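Local coordinates for protein cGAS/DncV-like nucleotidyltransferase in E. coli homolog (Elizabethkingia meningoseptica ATCC 13253 = NBRC 12535, PDB 6E0N) that synthesises cyclic nucleotide second messengers, probably cyclic dinucleotides made from ATP or GTP, in a CBASS system that defends bacteria against phage, at residues F141-F146 / G156-S161; I168-Q173 / N261-L266. One frame throughout, in Å; residues are numbered along the deposited sequence.

The chain runs out along strand 135-147, turns, and comes back along strand 152-160. Contact 1 closes this beta hairpin by pairing 141-146 with 156-161, ten residues apart at the closest ends. Strand 166-169 then pairs antiparallel with 152-160 and leads into helix 171-184. Contact 2 opens here, after contact 1 has closed, so the two lie in series and neither nest nor cross. Its 168-173 segment meets 261-266 after a long, largely helical excursion, and so ties the edge of the nucleotidyltransferase sheet to the C-terminal helical part. The two contacts touch: I157 N lies 2.9 Å from S169 O, and F170 packs against L143 and G156.

Contact 1: residues F141-F146 / G156-S161; sequences FVLKRF and GIKFYS. With APC (diphosphomethylphosphonic acid adenosyl ester), chain B.
K158 lies across L143 and runs out past the backbone of V142. K158 CB sits 3.8 Å from L143 CB, and the two side chains cross at about a right angle. K158 CG is turned between its own backbone N and carbonyl carbon (chi1 68°), which brings the chain against L143 and the carbonyls of 141-142 on the adjacent strand. K158 CG lies 4.0 Å from both F141 O and V142 O, a loose contact. K158 CD meets L143 CD2 at 3.9 Å. K158 CE comes to 3.8 Å from V142 O. The extended chain carries K158 NZ beyond L143, 4.5 Å from V142 O and too far to bond.

These segments are the two arms of the antiparallel hairpin 135-147/152-160, part of the sheet of the nucleotidyltransferase fold. F141 and K158 form a hydrogen-bonded pair. The bond F141 N to K158 O is nearly straight (173° at the hydrogen), and K158 N returns one to F141 O. L143 and G156 form the next such pair. G156 N donates to L143 O at 2.7 Å, while L143 N reaches G156 O from above the carbonyl plane. Between them V142 and I157 are a non-hydrogen-bonded pair. I157 CA adds a CH···O contact to F141 O, 3.3 Å away. The V142 and I157 side chains diverge; that of I157 packs on V65 and R67 of strand 62-68. The F159 ring offers its edge to the adenine of the bound ATP analogue, with CZ 3.6 Å from N3. The analogue is also hydrogen-bonded to Q47, D63 and D136.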
loop_
_atom_site.group_PDB
_atom_site.type_symbol
_atom_site.label_atom_id
_atom_site.label_comp_id
_atom_site.label_asym_id
_atom_site.label_seq_id
_atom_site.Cartn_x
_atom_site.Cartn_y
_atom_site.Cartn_z
ATOM N N PHE A 141 6.393 -15.495 4.447
ATOM C CA PHE A 141 5.972 -16.462 5.447
ATOM C C PHE A 141 4.990 -15.802 6.411
ATOM O O PHE A 141 4.838 -14.579 6.449
ATOM C CB PHE A 141 7.159 -16.985 6.274
ATOM C CG PHE A 141 8.154 -17.800 5.501
ATOM C CD1 PHE A 141 7.760 -18.927 4.809
ATOM C CD2 PHE A 141 9.495 -17.449 5.492
ATOM C CE1 PHE A 141 8.680 -19.685 4.106
ATOM C CE2 PHE A 141 10.418 -18.201 4.792
ATOM C CZ PHE A 141 10.008 -19.319 4.097
ATOM N N VAL A 142 4.341 -16.636 7.230
ATOM C CA VAL A 142 3.524 -16.137 8.333
ATOM C C VAL A 142 4.416 -15.458 9.363
ATOM O O VAL A 142 5.526 -15.921 9.658
ATOM C CB VAL A 142 2.736 -17.297 8.969
ATOM C CG1 VAL A 142 2.071 -16.851 10.266
ATOM C CG2 VAL A 142 1.701 -17.830 7.994
ATOM N N LEU A 143 3.912 -14.367 9.940
ATOM C CA LEU A 143 4.611 -13.607 10.967
ATOM C C LEU A 143 3.677 -13.421 12.151
ATOM O O LEU A 143 2.512 -13.053 11.974
ATOM C CB LEU A 143 5.017 -12.238 10.415
ATOM C CG LEU A 143 5.675 -11.171 11.282
ATOM C CD1 LEU A 143 4.652 -10.484 12.177
ATOM C CD2 LEU A 143 6.813 -11.743 12.110
ATOM N N LYS A 144 4.190 -13.670 13.351
ATOM C CA LYS A 144 3.481 -13.379 14.589
ATOM C C LYS A 144 4.349 -12.466 15.439
ATOM O O LYS A 144 5.541 -12.734 15.628
ATOM C CB LYS A 144 3.136 -14.667 15.338
ATOM C CG LYS A 144 2.301 -15.608 14.488
ATOM C CD LYS A 144 1.435 -16.537 15.311
ATOM C CE LYS A 144 0.321 -17.112 14.443
ATOM N NZ LYS A 144 0.136 -18.568 14.665
ATOM N N ARG A 145 3.754 -11.385 15.939
ATOM C CA ARG A 145 4.493 -10.395 16.707
ATOM C C ARG A 145 3.565 -9.754 17.723
ATOM O O ARG A 145 2.399 -9.482 17.424
ATOM C CB ARG A 145 5.065 -9.313 15.787
ATOM C CG ARG A 145 6.105 -8.431 16.439
ATOM C CD ARG A 145 6.610 -7.384 15.459
ATOM N NE ARG A 145 7.965 -6.956 15.783
ATOM C CZ ARG A 145 9.061 -7.536 15.310
ATOM N NH1 ARG A 145 10.257 -7.081 15.661
ATOM N NH2 ARG A 145 8.964 -8.567 14.482
ATOM N N PHE A 146 4.087 -9.507 18.918
ATOM C CA PHE A 146 3.274 -8.927 19.975
ATOM C C PHE A 146 3.132 -7.426 19.765
ATOM O O PHE A 146 4.114 -6.725 19.495
ATOM C CB PHE A 146 3.889 -9.199 21.345
ATOM C CG PHE A 146 2.997 -8.805 22.485
ATOM C CD1 PHE A 146 1.927 -9.606 22.850
ATOM C CD2 PHE A 146 3.223 -7.634 23.190
ATOM C CE1 PHE A 146 1.098 -9.247 23.896
ATOM C CE2 PHE A 146 2.400 -7.272 24.241
ATOM C CZ PHE A 146 1.336 -8.078 24.590
ATOM N N GLY A 156 0.725 -11.360 10.835
ATOM C CA GLY A 156 0.901 -10.700 9.557
ATOM C C GLY A 156 1.776 -11.544 8.658
ATOM O O GLY A 156 1.704 -12.780 8.692
ATOM N N ILE A 157 2.622 -10.894 7.863
ATOM C CA ILE A 157 3.537 -11.596 6.974
ATOM C C ILE A 157 4.935 -11.022 7.141
ATOM O O ILE A 157 5.123 -9.877 7.564
ATOM C CB ILE A 157 3.103 -11.523 5.496
ATOM C CG1 ILE A 157 2.960 -10.065 5.052
ATOM C CG2 ILE A 157 1.799 -12.285 5.279
ATOM C CD1 ILE A 157 2.741 -9.903 3.559
ATOM N N LYS A 158 5.928 -11.834 6.786
ATOM C CA LYS A 158 7.315 -11.397 6.810
ATOM C C LYS A 158 8.037 -11.939 5.584
ATOM O O LYS A 158 7.767 -13.054 5.128
ATOM C CB LYS A 158 8.036 -11.863 8.081
ATOM C CG LYS A 158 8.260 -13.362 8.172
ATOM C CD LYS A 158 8.950 -13.726 9.489
ATOM C CE LYS A 158 9.246 -15.216 9.576
ATOM N NZ LYS A 158 9.901 -15.576 10.870
ATOM N N PHE A 159 8.952 -11.136 5.050
ATOM C CA PHE A 159 9.853 -11.574 3.998
ATOM C C PHE A 159 11.170 -10.832 4.177
ATOM O O PHE A 159 11.311 -9.974 5.053
ATOM C CB PHE A 159 9.224 -11.420 2.605
ATOM C CG PHE A 159 8.796 -10.027 2.272
ATOM C CD1 PHE A 159 7.544 -9.565 2.645
ATOM C CD2 PHE A 159 9.633 -9.187 1.556
ATOM C CE1 PHE A 159 7.140 -8.282 2.328
ATOM C CE2 PHE A 159 9.233 -7.905 1.233
ATOM C CZ PHE A 159 7.986 -7.451 1.620
ATOM N N TYR A 160 12.148 -11.177 3.352
ATOM C CA TYR A 160 13.470 -10.587 3.445
ATOM C C TYR A 160 13.856 -9.993 2.104
ATOM O O TYR A 160 13.639 -10.608 1.056
ATOM C CB TYR A 160 14.488 -11.626 3.905
ATOM C CG TYR A 160 14.126 -12.209 5.254
ATOM C CD1 TYR A 160 13.223 -13.262 5.360
ATOM C CD2 TYR A 160 14.662 -11.689 6.423
ATOM C CE1 TYR A 160 12.880 -13.790 6.592
ATOM C CE2 TYR A 160 14.328 -12.213 7.659
ATOM C CZ TYR A 160 13.433 -13.260 7.736
ATOM O OH TYR A 160 13.095 -13.781 8.962
ATOM N N SER A 161 14.407 -8.785 2.147
ATOM C CA SER A 161 14.869 -8.136 0.937
ATOM C C SER A 161 16.245 -8.678 0.561
ATOM O O SER A 161 16.971 -9.236 1.389
ATOM C CB SER A 161 14.961 -6.625 1.142
ATOM O OG SER A 161 15.957 -6.315 2.096
HETATM P PG APC B . 14.362 -2.451 -6.416
HETATM O O1G APC B . 13.452 -1.667 -7.332
HETATM O O2G APC B . 14.730 -3.771 -7.051
HETATM O O3G APC B . 15.612 -1.646 -6.154
HETATM P PB APC B . 12.009 -3.063 -4.946
HETATM O O1B APC B . 11.301 -2.687 -6.194
HETATM O O2B APC B . 11.694 -4.431 -4.465
HETATM O O3B APC B . 13.598 -2.730 -4.991
HETATM P PA APC B . 9.487 -1.572 -4.044
HETATM O O1A APC B . 9.275 -1.338 -5.506
HETATM O O2A APC B . 9.048 -0.322 -3.254
HETATM C C3A APC B . 11.314 -1.912 -3.765
HETATM O "O5'" APC B . 8.661 -2.846 -3.410
HETATM C "C5'" APC B . 8.423 -3.893 -4.291
HETATM C "C4'" APC B . 7.085 -4.550 -3.866
HETATM O "O4'" APC B . 7.257 -5.141 -2.722
HETATM C "C3'" APC B . 6.033 -3.445 -3.657
HETATM O "O3'" APC B . 5.224 -3.377 -4.745
HETATM C "C2'" APC B . 5.256 -3.902 -2.411
HETATM O "O2'" APC B . 4.006 -4.605 -2.841
HETATM C "C1'" APC B . 6.028 -4.728 -1.768
HETATM N N9 APC B . 6.561 -4.059 -0.589
HETATM C C8 APC B . 7.490 -3.101 -0.413
HETATM N N7 APC B . 7.591 -2.847 0.899
HETATM C C5 APC B . 6.724 -3.646 1.539
HETATM C C6 APC B . 6.411 -3.810 2.874
HETATM N N6 APC B . 6.884 -3.195 4.095
HETATM N N1 APC B . 5.495 -4.690 3.244
HETATM C C2 APC B . 4.865 -5.434 2.311
HETATM N N3 APC B . 5.176 -5.276 1.007
HETATM C C4 APC B . 6.096 -4.386 0.622
#

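Contact 2: residues I168-Q173 / N261-L266; sequences ISFPEQ and NRLFWL. With APC (diphosphomethylphosphonic acid adenosyl ester), chain B.
The start of helix 171-184 meets the loop between helices 236-252 and 275-289 here, with F170 at the N-cap position. The F170 ring is the centre of the contact. L263 CD1 lies over one of its faces, 4.1 Å from F170 CD1. F264 comes against the CE2-CZ part of the ring. The two ring planes are near parallel, 27° apart, but slid so far that they barely overlap. Their closest atoms are F170 CE2 and F264 CE2, at 3.3 Å.

Q173 sits one turn further on. Q173 CB packs on N261 CB at 3.8 Å. The chain bends at chi2 (90°), which brings CG, CD and NE2 of Q173 across L263 CD1, with NE2 4.0 Å from that methyl. The amide nitrogen has its polar partner in the hairpin, the carbonyl oxygen of E155.

N261 closes a local Asx turn. N261 OD1 accepts from L263 N at 2.7 Å, and a weak bond from F264 N joins it. The amide plane stands 79° from the F170 ring. N261 ND2 donates to E259 OE1 and to a water 3.1 Å away. The same water accepts from F170 N at 3.2 Å and so bridges the two segments.

Just before F170, S169 CB comes 3.5 Å from N1 of the adenine of the bound ATP analogue. A bound GTP touches I168 and S169. The segments meet mainly through carbon, with no direct hydrogen bond between them; one water makes the polar link. The N261 amide is used at both ends: OD1 by the turn leading into L263 and F264, ND2 by E259 and the water that links to F170 N.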
loop_
_atom_site.group_PDB
_atom_site.type_symbol
_atom_site.label_atom_id
_atom_site.label_comp_id
_atom_site.label_asym_id
_atom_site.label_seq_id
_atom_site.Cartn_x
_atom_site.Cartn_y
_atom_site.Cartn_z
ATOM N N ILE A 168 8.238 -6.603 7.469
ATOM C CA ILE A 168 7.075 -7.093 8.200
ATOM C C ILE A 168 5.875 -6.232 7.835
ATOM O O ILE A 168 5.986 -5.004 7.751
ATOM C CB ILE A 168 7.329 -7.102 9.725
ATOM C CG1 ILE A 168 8.326 -8.223 10.057
ATOM C CG2 ILE A 168 6.033 -7.240 10.483
ATOM C CD1 ILE A 168 8.780 -8.256 11.492
ATOM N N SER A 169 4.729 -6.878 7.622
ATOM C CA SER A 169 3.534 -6.196 7.150
ATOM C C SER A 169 2.315 -6.852 7.779
ATOM O O SER A 169 2.326 -8.047 8.088
ATOM C CB SER A 169 3.445 -6.271 5.618
ATOM O OG SER A 169 2.292 -5.618 5.122
ATOM N N PHE A 170 1.267 -6.053 7.971
ATOM C CA PHE A 170 -0.009 -6.514 8.516
ATOM C C PHE A 170 -1.112 -6.088 7.558
ATOM O O PHE A 170 -1.952 -5.236 7.880
ATOM C CB PHE A 170 -0.227 -5.974 9.930
ATOM C CG PHE A 170 0.794 -6.471 10.907
ATOM C CD1 PHE A 170 0.622 -7.688 11.549
ATOM C CD2 PHE A 170 1.941 -5.740 11.158
ATOM C CE1 PHE A 170 1.569 -8.160 12.437
ATOM C CE2 PHE A 170 2.895 -6.206 12.044
ATOM C CZ PHE A 170 2.709 -7.419 12.684
ATOM N N PRO A 171 -1.142 -6.685 6.363
ATOM C CA PRO A 171 -2.062 -6.193 5.322
ATOM C C PRO A 171 -3.534 -6.370 5.657
ATOM O O PRO A 171 -4.349 -5.543 5.235
ATOM C CB PRO A 171 -1.659 -6.990 4.072
ATOM C CG PRO A 171 -0.964 -8.241 4.618
ATOM C CD PRO A 171 -0.254 -7.762 5.876
ATOM N N GLU A 172 -3.905 -7.426 6.384
ATOM C CA GLU A 172 -5.318 -7.638 6.685
ATOM C C GLU A 172 -5.844 -6.556 7.617
ATOM O O GLU A 172 -6.922 -5.994 7.387
ATOM C CB GLU A 172 -5.528 -9.025 7.291
ATOM C CG GLU A 172 -5.150 -10.168 6.362
ATOM C CD GLU A 172 -5.848 -10.088 5.020
ATOM O OE1 GLU A 172 -7.064 -9.813 4.993
ATOM O OE2 GLU A 172 -5.176 -10.291 3.989
ATOM N N GLN A 173 -5.095 -6.245 8.679
ATOM C CA GLN A 173 -5.516 -5.211 9.617
ATOM C C GLN A 173 -5.463 -3.829 8.975
ATOM O O GLN A 173 -6.324 -2.982 9.239
ATOM C CB GLN A 173 -4.639 -5.275 10.869
ATOM C CG GLN A 173 -4.707 -6.599 11.631
ATOM C CD GLN A 173 -3.676 -7.634 11.189
ATOM O OE1 GLN A 173 -3.193 -7.622 10.053
ATOM N NE2 GLN A 173 -3.337 -8.544 12.100
ATOM N N ASN A 261 -2.980 -0.222 10.774
ATOM C CA ASN A 261 -3.258 -1.473 11.473
ATOM C C ASN A 261 -3.551 -1.279 12.954
ATOM O O ASN A 261 -4.058 -2.210 13.591
ATOM C CB ASN A 261 -2.091 -2.448 11.277
ATOM C CG ASN A 261 -0.760 -1.898 11.789
ATOM O OD1 ASN A 261 -0.672 -1.359 12.890
ATOM N ND2 ASN A 261 0.282 -2.036 10.980
ATOM N N ARG A 262 -3.253 -0.110 13.510
ATOM C CA ARG A 262 -3.488 0.214 14.916
ATOM C C ARG A 262 -2.734 -0.699 15.876
ATOM O O ARG A 262 -3.046 -0.725 17.076
ATOM C CB ARG A 262 -4.980 0.224 15.272
ATOM C CG ARG A 262 -5.778 1.343 14.631
ATOM C CD ARG A 262 -7.250 1.283 15.054
ATOM N NE ARG A 262 -7.473 1.913 16.350
ATOM C CZ ARG A 262 -8.011 3.116 16.504
ATOM N NH1 ARG A 262 -8.395 3.815 15.442
ATOM N NH2 ARG A 262 -8.174 3.622 17.718
ATOM N N LEU A 263 -1.754 -1.451 15.383
ATOM C CA LEU A 263 -0.964 -2.343 16.214
ATOM C C LEU A 263 0.404 -1.776 16.557
ATOM O O LEU A 263 1.001 -2.201 17.554
ATOM C CB LEU A 263 -0.767 -3.680 15.494
ATOM C CG LEU A 263 -2.029 -4.507 15.248
ATOM C CD1 LEU A 263 -1.773 -5.575 14.198
ATOM C CD2 LEU A 263 -2.504 -5.138 16.548
ATOM N N PHE A 264 0.903 -0.825 15.767
ATOM C CA PHE A 264 2.234 -0.271 15.959
ATOM C C PHE A 264 2.227 1.208 15.615
ATOM O O PHE A 264 1.345 1.700 14.910
ATOM C CB PHE A 264 3.266 -1.012 15.099
ATOM C CG PHE A 264 3.347 -2.475 15.401
ATOM C CD1 PHE A 264 4.153 -2.938 16.425
ATOM C CD2 PHE A 264 2.597 -3.385 14.680
ATOM C CE1 PHE A 264 4.217 -4.282 16.719
ATOM C CE2 PHE A 264 2.655 -4.734 14.973
ATOM C CZ PHE A 264 3.466 -5.182 15.990
ATOM N N TRP A 265 3.228 1.913 16.133
ATOM C CA TRP A 265 3.336 3.344 15.902
ATOM C C TRP A 265 3.903 3.617 14.513
ATOM O O TRP A 265 4.788 2.903 14.033
ATOM C CB TRP A 265 4.262 3.985 16.937
ATOM C CG TRP A 265 3.794 3.912 18.354
ATOM C CD1 TRP A 265 4.392 3.233 19.376
ATOM C CD2 TRP A 265 2.637 4.542 18.915
ATOM N NE1 TRP A 265 3.680 3.403 20.538
ATOM C CE2 TRP A 265 2.596 4.200 20.281
ATOM C CE3 TRP A 265 1.630 5.363 18.395
ATOM C CZ2 TRP A 265 1.587 4.646 21.132
ATOM C CZ3 TRP A 265 0.629 5.804 19.242
ATOM C CH2 TRP A 265 0.617 5.448 20.595
ATOM N N LEU A 266 3.414 4.685 13.881
ATOM C CA LEU A 266 3.934 5.071 12.572
ATOM C C LEU A 266 5.378 5.543 12.670
ATOM O O LEU A 266 6.214 5.185 11.830
ATOM C CB LEU A 266 3.066 6.176 11.981
ATOM C CG LEU A 266 3.469 6.707 10.608
ATOM C CD1 LEU A 266 3.428 5.594 9.577
ATOM C CD2 LEU A 266 2.559 7.859 10.201
HETATM P PG APC B . 14.362 -2.451 -6.416
HETATM O O1G APC B . 13.452 -1.667 -7.332
HETATM O O2G APC B . 14.730 -3.771 -7.051
HETATM O O3G APC B . 15.612 -1.646 -6.154
HETATM P PB APC B . 12.009 -3.063 -4.946
HETATM O O1B APC B . 11.301 -2.687 -6.194
HETATM O O2B APC B . 11.694 -4.431 -4.465
HETATM O O3B APC B . 13.598 -2.730 -4.991
HETATM P PA APC B . 9.487 -1.572 -4.044
HETATM O O1A APC B . 9.275 -1.338 -5.506
HETATM O O2A APC B . 9.048 -0.322 -3.254
HETATM C C3A APC B . 11.314 -1.912 -3.765
HETATM O "O5'" APC B . 8.661 -2.846 -3.410
HETATM C "C5'" APC B . 8.423 -3.893 -4.291
HETATM C "C4'" APC B . 7.085 -4.550 -3.866
HETATM O "O4'" APC B . 7.257 -5.141 -2.722
HETATM C "C3'" APC B . 6.033 -3.445 -3.657
HETATM O "O3'" APC B . 5.224 -3.377 -4.745
HETATM C "C2'" APC B . 5.256 -3.902 -2.411
HETATM O "O2'" APC B . 4.006 -4.605 -2.841
HETATM C "C1'" APC B . 6.028 -4.728 -1.768
HETATM N N9 APC B . 6.561 -4.059 -0.589
HETATM C C8 APC B . 7.490 -3.101 -0.413
HETATM N N7 APC B . 7.591 -2.847 0.899
HETATM C C5 APC B . 6.724 -3.646 1.539
HETATM C C6 APC B . 6.411 -3.810 2.874
HETATM N N6 APC B . 6.884 -3.195 4.095
HETATM N N1 APC B . 5.495 -4.690 3.244
HETATM C C2 APC B . 4.865 -5.434 2.311
HETATM N N3 APC B . 5.176 -5.276 1.007
HETATM C C4 APC B . 6.096 -4.386 0.622
HETATM O O HOH W 1 0.883 -2.892 8.031
#